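Local coordinates for protein Polyphosphate:AMP phosphotransferase (Meiothermus ruber H328, PDB 5O6M) that transfers phosphate from inorganic polyphosphate to nucleotides, converting AMP to ADP and ADP to ATP, at residues L164-R178 against A222-R235. The protein carries 1 engineered substitution. Residues are numbered along the deposited sequence; the frame is centred on the assembly and turned at random.
Sequences LKFFLHISKDEQRQR and APWYVIPANKNWYR. With PO4 (phosphate ion), chain B; PO4 (phosphate ion), chain C.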
loop_
_atom_site.group_PDB
_atom_site.type_symbol
_atom_site.label_atom_id
_atom_site.label_comp_id
_atom_site.label_asym_id
_atom_site.label_seq_id
_atom_site.Cartn_x
_atom_site.Cartn_y
_atom_site.Cartn_z
ATOM N N LEU D 164 -10.462 13.545 -16.959
ATOM C CA LEU D 164 -11.349 13.249 -18.074
ATOM C C LEU D 164 -12.185 12.032 -17.712
ATOM O O LEU D 164 -11.640 10.992 -17.329
ATOM C CB LEU D 164 -10.565 12.981 -19.368
ATOM C CG LEU D 164 -9.773 14.137 -19.979
ATOM C CD1 LEU D 164 -9.673 13.971 -21.490
ATOM C CD2 LEU D 164 -10.396 15.473 -19.621
ATOM N N LYS D 165 -13.501 12.155 -17.851
ATOM C CA LYS D 165 -14.413 11.054 -17.587
ATOM C C LYS D 165 -15.160 10.722 -18.870
ATOM O O LYS D 165 -15.769 11.602 -19.488
ATOM C CB LYS D 165 -15.379 11.399 -16.451
ATOM C CG LYS D 165 -14.667 11.697 -15.134
ATOM C CD LYS D 165 -15.632 12.093 -14.025
ATOM C CE LYS D 165 -16.265 13.448 -14.260
ATOM N NZ LYS D 165 -17.026 13.896 -13.053
ATOM N N PHE D 166 -15.085 9.460 -19.280
ATOM C CA PHE D 166 -15.697 8.990 -20.515
ATOM C C PHE D 166 -16.753 7.949 -20.183
ATOM O O PHE D 166 -16.453 6.939 -19.536
ATOM C CB PHE D 166 -14.647 8.393 -21.458
ATOM C CG PHE D 166 -13.636 9.385 -21.957
ATOM C CD1 PHE D 166 -13.949 10.255 -22.990
ATOM C CD2 PHE D 166 -12.372 9.447 -21.398
ATOM C CE1 PHE D 166 -13.017 11.171 -23.455
ATOM C CE2 PHE D 166 -11.435 10.361 -21.856
ATOM C CZ PHE D 166 -11.756 11.222 -22.889
ATOM N N PHE D 167 -17.989 8.206 -20.601
ATOM C CA PHE D 167 -19.028 7.185 -20.627
ATOM C C PHE D 167 -19.134 6.680 -22.063
ATOM O O PHE D 167 -19.537 7.428 -22.959
ATOM C CB PHE D 167 -20.360 7.739 -20.126
ATOM C CG PHE D 167 -21.479 6.733 -20.140
ATOM C CD1 PHE D 167 -21.393 5.574 -19.387
ATOM C CD2 PHE D 167 -22.612 6.941 -20.910
ATOM C CE1 PHE D 167 -22.420 4.644 -19.393
ATOM C CE2 PHE D 167 -23.641 6.013 -20.925
ATOM C CZ PHE D 167 -23.544 4.864 -20.165
ATOM N N LEU D 168 -18.738 5.430 -22.292
ATOM C CA LEU D 168 -18.888 4.814 -23.610
ATOM C C LEU D 168 -20.317 4.294 -23.733
ATOM O O LEU D 168 -20.709 3.356 -23.030
ATOM C CB LEU D 168 -17.865 3.703 -23.824
ATOM C CG LEU D 168 -16.413 4.037 -23.479
ATOM C CD1 LEU D 168 -15.514 2.823 -23.692
ATOM C CD2 LEU D 168 -15.913 5.238 -24.261
ATOM N N HIS D 169 -21.088 4.891 -24.644
ATOM C CA HIS D 169 -22.541 4.757 -24.671
ATOM C C HIS D 169 -22.949 3.807 -25.795
ATOM O O HIS D 169 -22.831 4.144 -26.979
ATOM C CB HIS D 169 -23.190 6.126 -24.855
ATOM C CG HIS D 169 -24.682 6.113 -24.741
ATOM N ND1 HIS D 169 -25.355 5.269 -23.882
ATOM C CD2 HIS D 169 -25.631 6.842 -25.374
ATOM C CE1 HIS D 169 -26.654 5.482 -23.989
ATOM N NE2 HIS D 169 -26.849 6.430 -24.888
ATOM N N ILE D 170 -23.408 2.614 -25.426
ATOM C CA ILE D 170 -23.919 1.652 -26.389
ATOM C C ILE D 170 -25.411 1.457 -26.144
ATOM O O ILE D 170 -25.943 1.757 -25.069
ATOM C CB ILE D 170 -23.179 0.298 -26.330
ATOM C CG1 ILE D 170 -23.386 -0.368 -24.969
ATOM C CG2 ILE D 170 -21.695 0.480 -26.637
ATOM C CD1 ILE D 170 -23.022 -1.839 -24.947
ATOM N N SER D 171 -26.087 0.946 -27.166
ATOM C CA SER D 171 -27.510 0.660 -27.102
ATOM C C SER D 171 -27.765 -0.719 -26.497
ATOM O O SER D 171 -26.866 -1.559 -26.398
ATOM C CB SER D 171 -28.121 0.734 -28.497
ATOM O OG SER D 171 -27.562 -0.274 -29.319
ATOM N N LYS D 172 -29.023 -0.952 -26.110
ATOM C CA LYS D 172 -29.379 -2.236 -25.516
ATOM C C LYS D 172 -29.203 -3.372 -26.514
ATOM O O LYS D 172 -28.737 -4.460 -26.155
ATOM C CB LYS D 172 -30.818 -2.205 -25.001
ATOM C CG LYS D 172 -31.214 -3.461 -24.251
ATOM C CD LYS D 172 -32.623 -3.373 -23.687
ATOM C CE LYS D 172 -32.993 -4.658 -22.957
ATOM N NZ LYS D 172 -34.251 -4.524 -22.165
ATOM N N ASP D 173 -29.573 -3.139 -27.774
ATOM C CA ASP D 173 -29.412 -4.172 -28.792
ATOM C C ASP D 173 -27.945 -4.374 -29.147
ATOM O O ASP D 173 -27.517 -5.501 -29.428
ATOM C CB ASP D 173 -30.226 -3.815 -30.037
ATOM C CG ASP D 173 -29.771 -4.575 -31.270
ATOM O OD1 ASP D 173 -29.969 -5.809 -31.323
ATOM O OD2 ASP D 173 -29.219 -3.934 -32.191
ATOM N N GLU D 174 -27.155 -3.295 -29.145
ATOM C CA GLU D 174 -25.727 -3.439 -29.407
ATOM C C GLU D 174 -25.053 -4.300 -28.344
ATOM O O GLU D 174 -24.212 -5.148 -28.666
ATOM C CB GLU D 174 -25.056 -2.073 -29.499
ATOM C CG GLU D 174 -23.553 -2.181 -29.682
ATOM C CD GLU D 174 -23.174 -2.834 -31.000
ATOM O OE1 GLU D 174 -23.981 -2.777 -31.950
ATOM O OE2 GLU D 174 -22.076 -3.424 -31.077
ATOM N N GLN D 175 -25.403 -4.097 -27.072
ATOM C CA GLN D 175 -24.826 -4.934 -26.027
ATOM C C GLN D 175 -25.147 -6.402 -26.270
ATOM O O GLN D 175 -24.317 -7.281 -26.004
ATOM C CB GLN D 175 -25.337 -4.510 -24.651
ATOM C CG GLN D 175 -24.795 -5.382 -23.529
ATOM C CD GLN D 175 -25.430 -5.098 -22.184
ATOM O OE1 GLN D 175 -26.649 -4.967 -22.076
ATOM N NE2 GLN D 175 -24.603 -4.996 -21.150
ATOM N N ARG D 176 -26.348 -6.687 -26.781
ATOM C CA ARG D 176 -26.737 -8.071 -27.025
ATOM C C ARG D 176 -25.771 -8.751 -27.985
ATOM O O ARG D 176 -25.385 -9.907 -27.773
ATOM C CB ARG D 176 -28.165 -8.128 -27.568
ATOM C CG ARG D 176 -28.910 -9.415 -27.239
ATOM C CD ARG D 176 -29.407 -10.133 -28.492
ATOM N NE ARG D 176 -29.608 -9.228 -29.620
ATOM C CZ ARG D 176 -28.897 -9.264 -30.745
ATOM N NH1 ARG D 176 -27.943 -10.173 -30.901
ATOM N NH2 ARG D 176 -29.146 -8.398 -31.716
ATOM N N GLN D 177 -25.360 -8.049 -29.043
ATOM C CA GLN D 177 -24.437 -8.642 -30.006
ATOM C C GLN D 177 -23.070 -8.889 -29.382
ATOM O O GLN D 177 -22.500 -9.978 -29.522
ATOM C CB GLN D 177 -24.305 -7.752 -31.243
ATOM C CG GLN D 177 -25.618 -7.364 -31.892
ATOM C CD GLN D 177 -25.415 -6.487 -33.114
ATOM O OE1 GLN D 177 -26.070 -5.456 -33.273
ATOM N NE2 GLN D 177 -24.507 -6.899 -33.990
ATOM N N ARG D 178 -22.524 -7.887 -28.690
ATOM C CA ARG D 178 -21.195 -8.043 -28.109
ATOM C C ARG D 178 -21.176 -9.158 -27.069
ATOM O O ARG D 178 -20.221 -9.940 -27.010
ATOM C CB ARG D 178 -20.729 -6.712 -27.516
ATOM C CG ARG D 178 -20.740 -5.592 -28.546
ATOM C CD ARG D 178 -20.012 -4.340 -28.091
ATOM N NE ARG D 178 -19.942 -3.369 -29.182
ATOM C CZ ARG D 178 -19.334 -2.190 -29.106
ATOM N NH1 ARG D 178 -18.734 -1.818 -27.980
ATOM N NH2 ARG D 178 -19.324 -1.384 -30.161
ATOM N N ALA D 222 -14.255 18.748 -13.731
ATOM C CA ALA D 222 -14.261 17.303 -13.969
ATOM C C ALA D 222 -15.404 16.946 -14.914
ATOM O O ALA D 222 -16.430 16.392 -14.502
ATOM C CB ALA D 222 -14.374 16.536 -12.653
ATOM N N PRO D 223 -15.249 17.239 -16.202
ATOM C CA PRO D 223 -16.344 17.013 -17.149
ATOM C C PRO D 223 -16.542 15.542 -17.489
ATOM O O PRO D 223 -15.600 14.746 -17.522
ATOM C CB PRO D 223 -15.893 17.796 -18.387
ATOM C CG PRO D 223 -14.398 17.723 -18.324
ATOM C CD PRO D 223 -14.062 17.820 -16.854
ATOM N N TRP D 224 -17.804 15.192 -17.741
ATOM C CA TRP D 224 -18.154 13.923 -18.360
ATOM C C TRP D 224 -18.281 14.103 -19.865
ATOM O O TRP D 224 -18.817 15.109 -20.341
ATOM C CB TRP D 224 -19.471 13.383 -17.801
ATOM C CG TRP D 224 -19.331 12.579 -16.548
ATOM C CD1 TRP D 224 -19.550 13.010 -15.274
ATOM C CD2 TRP D 224 -18.965 11.195 -16.448
ATOM N NE1 TRP D 224 -19.334 11.985 -14.382
ATOM C CE2 TRP D 224 -18.973 10.860 -15.076
ATOM C CE3 TRP D 224 -18.624 10.211 -17.382
ATOM C CZ2 TRP D 224 -18.652 9.581 -14.615
ATOM C CZ3 TRP D 224 -18.308 8.938 -16.923
ATOM C CH2 TRP D 224 -18.323 8.637 -15.552
ATOM N N TYR D 225 -17.787 13.121 -20.613
ATOM C CA TYR D 225 -18.002 13.046 -22.050
ATOM C C TYR D 225 -18.791 11.785 -22.357
ATOM O O TYR D 225 -18.397 10.688 -21.949
ATOM C CB TYR D 225 -16.683 13.034 -22.821
ATOM C CG TYR D 225 -15.861 14.285 -22.644
ATOM C CD1 TYR D 225 -16.040 15.385 -23.475
ATOM C CD2 TYR D 225 -14.898 14.366 -21.646
ATOM C CE1 TYR D 225 -15.284 16.530 -23.312
ATOM C CE2 TYR D 225 -14.138 15.505 -21.478
ATOM C CZ TYR D 225 -14.333 16.582 -22.310
ATOM O OH TYR D 225 -13.570 17.711 -22.132
ATOM N N VAL D 226 -19.909 11.946 -23.053
ATOM C CA VAL D 226 -20.675 10.814 -23.558
ATOM C C VAL D 226 -20.125 10.475 -24.936
ATOM O O VAL D 226 -20.086 11.332 -25.826
ATOM C CB VAL D 226 -22.176 11.128 -23.613
ATOM C CG1 VAL D 226 -22.938 9.951 -24.203
ATOM C CG2 VAL D 226 -22.694 11.461 -22.225
ATOM N N ILE D 227 -19.684 9.234 -25.106
ATOM C CA ILE D 227 -18.991 8.785 -26.306
ATOM C C ILE D 227 -19.920 7.832 -27.055
ATOM O O ILE D 227 -20.206 6.731 -26.560
ATOM C CB ILE D 227 -17.655 8.105 -25.972
ATOM C CG1 ILE D 227 -16.772 9.032 -25.125
ATOM C CG2 ILE D 227 -16.944 7.664 -27.252
ATOM C CD1 ILE D 227 -16.411 10.332 -25.821
ATOM N N PRO D 228 -20.442 8.216 -28.224
ATOM C CA PRO D 228 -21.159 7.238 -29.050
ATOM C C PRO D 228 -20.240 6.063 -29.333
ATOM O O PRO D 228 -19.215 6.220 -30.004
ATOM C CB PRO D 228 -21.503 8.021 -30.323
ATOM C CG PRO D 228 -21.411 9.466 -29.926
ATOM C CD PRO D 228 -20.339 9.531 -28.878
ATOM N N ALA D 229 -20.583 4.887 -28.811
ATOM C CA ALA D 229 -19.647 3.772 -28.781
ATOM C C ALA D 229 -20.173 2.523 -29.471
ATOM O O ALA D 229 -19.571 1.452 -29.329
ATOM C CB ALA D 229 -19.263 3.451 -27.331
ATOM N N ASN D 230 -21.278 2.615 -30.214
ATOM C CA ASN D 230 -21.708 1.458 -30.991
ATOM C C ASN D 230 -20.714 1.127 -32.098
ATOM O O ASN D 230 -20.595 -0.039 -32.488
ATOM C CB ASN D 230 -23.101 1.695 -31.572
ATOM C CG ASN D 230 -24.211 1.316 -30.606
ATOM O OD1 ASN D 230 -23.957 0.992 -29.439
ATOM N ND2 ASN D 230 -25.445 1.352 -31.086
ATOM N N LYS D 231 -20.005 2.125 -32.622
ATOM C CA LYS D 231 -18.978 1.922 -33.643
ATOM C C LYS D 231 -17.609 2.103 -32.999
ATOM O O LYS D 231 -17.259 3.207 -32.569
ATOM C CB LYS D 231 -19.145 2.861 -34.837
ATOM C CG LYS D 231 -20.493 2.824 -35.537
ATOM C CD LYS D 231 -20.521 3.893 -36.626
ATOM C CE LYS D 231 -21.895 4.079 -37.253
ATOM N NZ LYS D 231 -21.927 5.278 -38.150
ATOM N N ASN D 232 -16.839 1.015 -32.939
ATOM C CA ASN D 232 -15.526 1.058 -32.302
ATOM C C ASN D 232 -14.620 2.108 -32.935
ATOM O O ASN D 232 -13.924 2.845 -32.224
ATOM C CB ASN D 232 -14.868 -0.316 -32.377
ATOM C CG ASN D 232 -15.537 -1.323 -31.479
ATOM O OD1 ASN D 232 -16.491 -1.002 -30.773
ATOM N ND2 ASN D 232 -15.058 -2.557 -31.517
ATOM N N TRP D 233 -14.598 2.187 -34.268
ATOM C CA TRP D 233 -13.700 3.137 -34.916
ATOM C C TRP D 233 -14.011 4.565 -34.488
ATOM O O TRP D 233 -13.099 5.385 -34.327
ATOM C CB TRP D 233 -13.775 2.998 -36.440
ATOM C CG TRP D 233 -15.129 3.274 -37.045
ATOM C CD1 TRP D 233 -16.109 2.362 -37.319
ATOM C CD2 TRP D 233 -15.635 4.544 -37.477
ATOM N NE1 TRP D 233 -17.197 2.989 -37.878
ATOM C CE2 TRP D 233 -16.931 4.328 -37.988
ATOM C CE3 TRP D 233 -15.120 5.845 -37.474
ATOM C CZ2 TRP D 233 -17.718 5.363 -38.492
ATOM C CZ3 TRP D 233 -15.902 6.871 -37.974
ATOM C CH2 TRP D 233 -17.186 6.626 -38.476
ATOM N N TYR D 234 -15.293 4.884 -34.295
ATOM C CA TYR D 234 -15.650 6.233 -33.875
ATOM C C TYR D 234 -15.347 6.444 -32.398
ATOM O O TYR D 234 -14.772 7.469 -32.014
ATOM C CB TYR D 234 -17.127 6.505 -34.160
ATOM C CG TYR D 234 -17.511 7.954 -33.957
ATOM C CD1 TYR D 234 -17.093 8.932 -34.854
ATOM C CD2 TYR D 234 -18.284 8.345 -32.876
ATOM C CE1 TYR D 234 -17.436 10.257 -34.679
ATOM C CE2 TYR D 234 -18.635 9.669 -32.695
ATOM C CZ TYR D 234 -18.208 10.620 -33.601
ATOM O OH TYR D 234 -18.551 11.937 -33.427
ATOM N N ARG D 235 -15.726 5.478 -31.560
ATOM C CA ARG D 235 -15.386 5.537 -30.143
ATOM C C ARG D 235 -13.895 5.783 -29.957
ATOM O O ARG D 235 -13.486 6.713 -29.251
ATOM C CB ARG D 235 -15.817 4.240 -29.458
ATOM C CG ARG D 235 -15.394 4.103 -28.004
ATOM C CD ARG D 235 -15.421 2.640 -27.589
ATOM N NE ARG D 235 -14.271 1.909 -28.114
ATOM C CZ ARG D 235 -14.250 0.598 -28.326
ATOM N NH1 ARG D 235 -15.327 -0.135 -28.077
ATOM N NH2 ARG D 235 -13.155 0.020 -28.800
HETATM P P PO4 B . -15.880 -1.563 -35.674
HETATM O O1 PO4 B . -16.391 -1.639 -37.095
HETATM O O2 PO4 B . -15.337 -0.179 -35.406
HETATM O O3 PO4 B . -14.781 -2.582 -35.478
HETATM O O4 PO4 B . -17.015 -1.843 -34.715
HETATM P P PO4 C . -13.466 -3.787 -29.305
HETATM O O1 PO4 C . -14.182 -4.746 -30.226
HETATM O O2 PO4 C . -12.874 -2.653 -30.110
HETATM O O3 PO4 C . -12.351 -4.510 -28.589
HETATM O O4 PO4 C . -14.444 -3.233 -28.296
#
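Ser171 OG is gripped twice: Asn230 ND2 donates to it across the contact at 3.2 Å, and Glu174 N as the N-cap bond of helix 172-183. The other end of the same amide accepts from Ser171 N, OD1 to N 3.1 Å, in the carbonyl plane on a lone pair. Two bonds to one residue therefore fix the rotation of the Asn230 amide, and CB and CG of Glu174 pack against its OD1. Further along the helix, the extended chain of Arg178 brings NH2 to Ala229 O at 3.0 Å, while its NE meets the anti lone pair of Glu174 OE2 in a salt bridge. Upstream, strands 164-169 and 224-228 run parallel, 26° apart, with alternating bonds such as Ile227 N to Phe167 O at 2.8 Å. They are neighbours in the five-stranded parallel sheet of this P-loop kinase fold, 224-228 being an outermost strand within the chain; of the connecting helices, 203-217 meets Phe167 and His169. On that face Lys165, bent at chi3 (-69°), lays CE over the five-membered ring of Trp224, 3.6 Å from its centroid and 20° off the normal. Its NZ reaches Tyr125, Glu153 and Thr217, with a weak bond to Ala222 O; Trp224 NE1 donates to Thr217 OG1. Cut back to an alanine, Trp224 would probably leave the Lys165 chain without its aromatic support and Thr217 OG1 without this partner. Phe166 and Tyr225 point the same way from the other face, their planes nearly parallel but displaced, with little overlap; Ile227 CG1 touches the Phe166 edge at CD1, 3.7 Å away. Near the end of strand 164-169, Leu168 CD1 packs on Arg235 CD, whose guanidinium donates through NH1 and NH2 to a phosphate ion, probably from the crystallisation liquor.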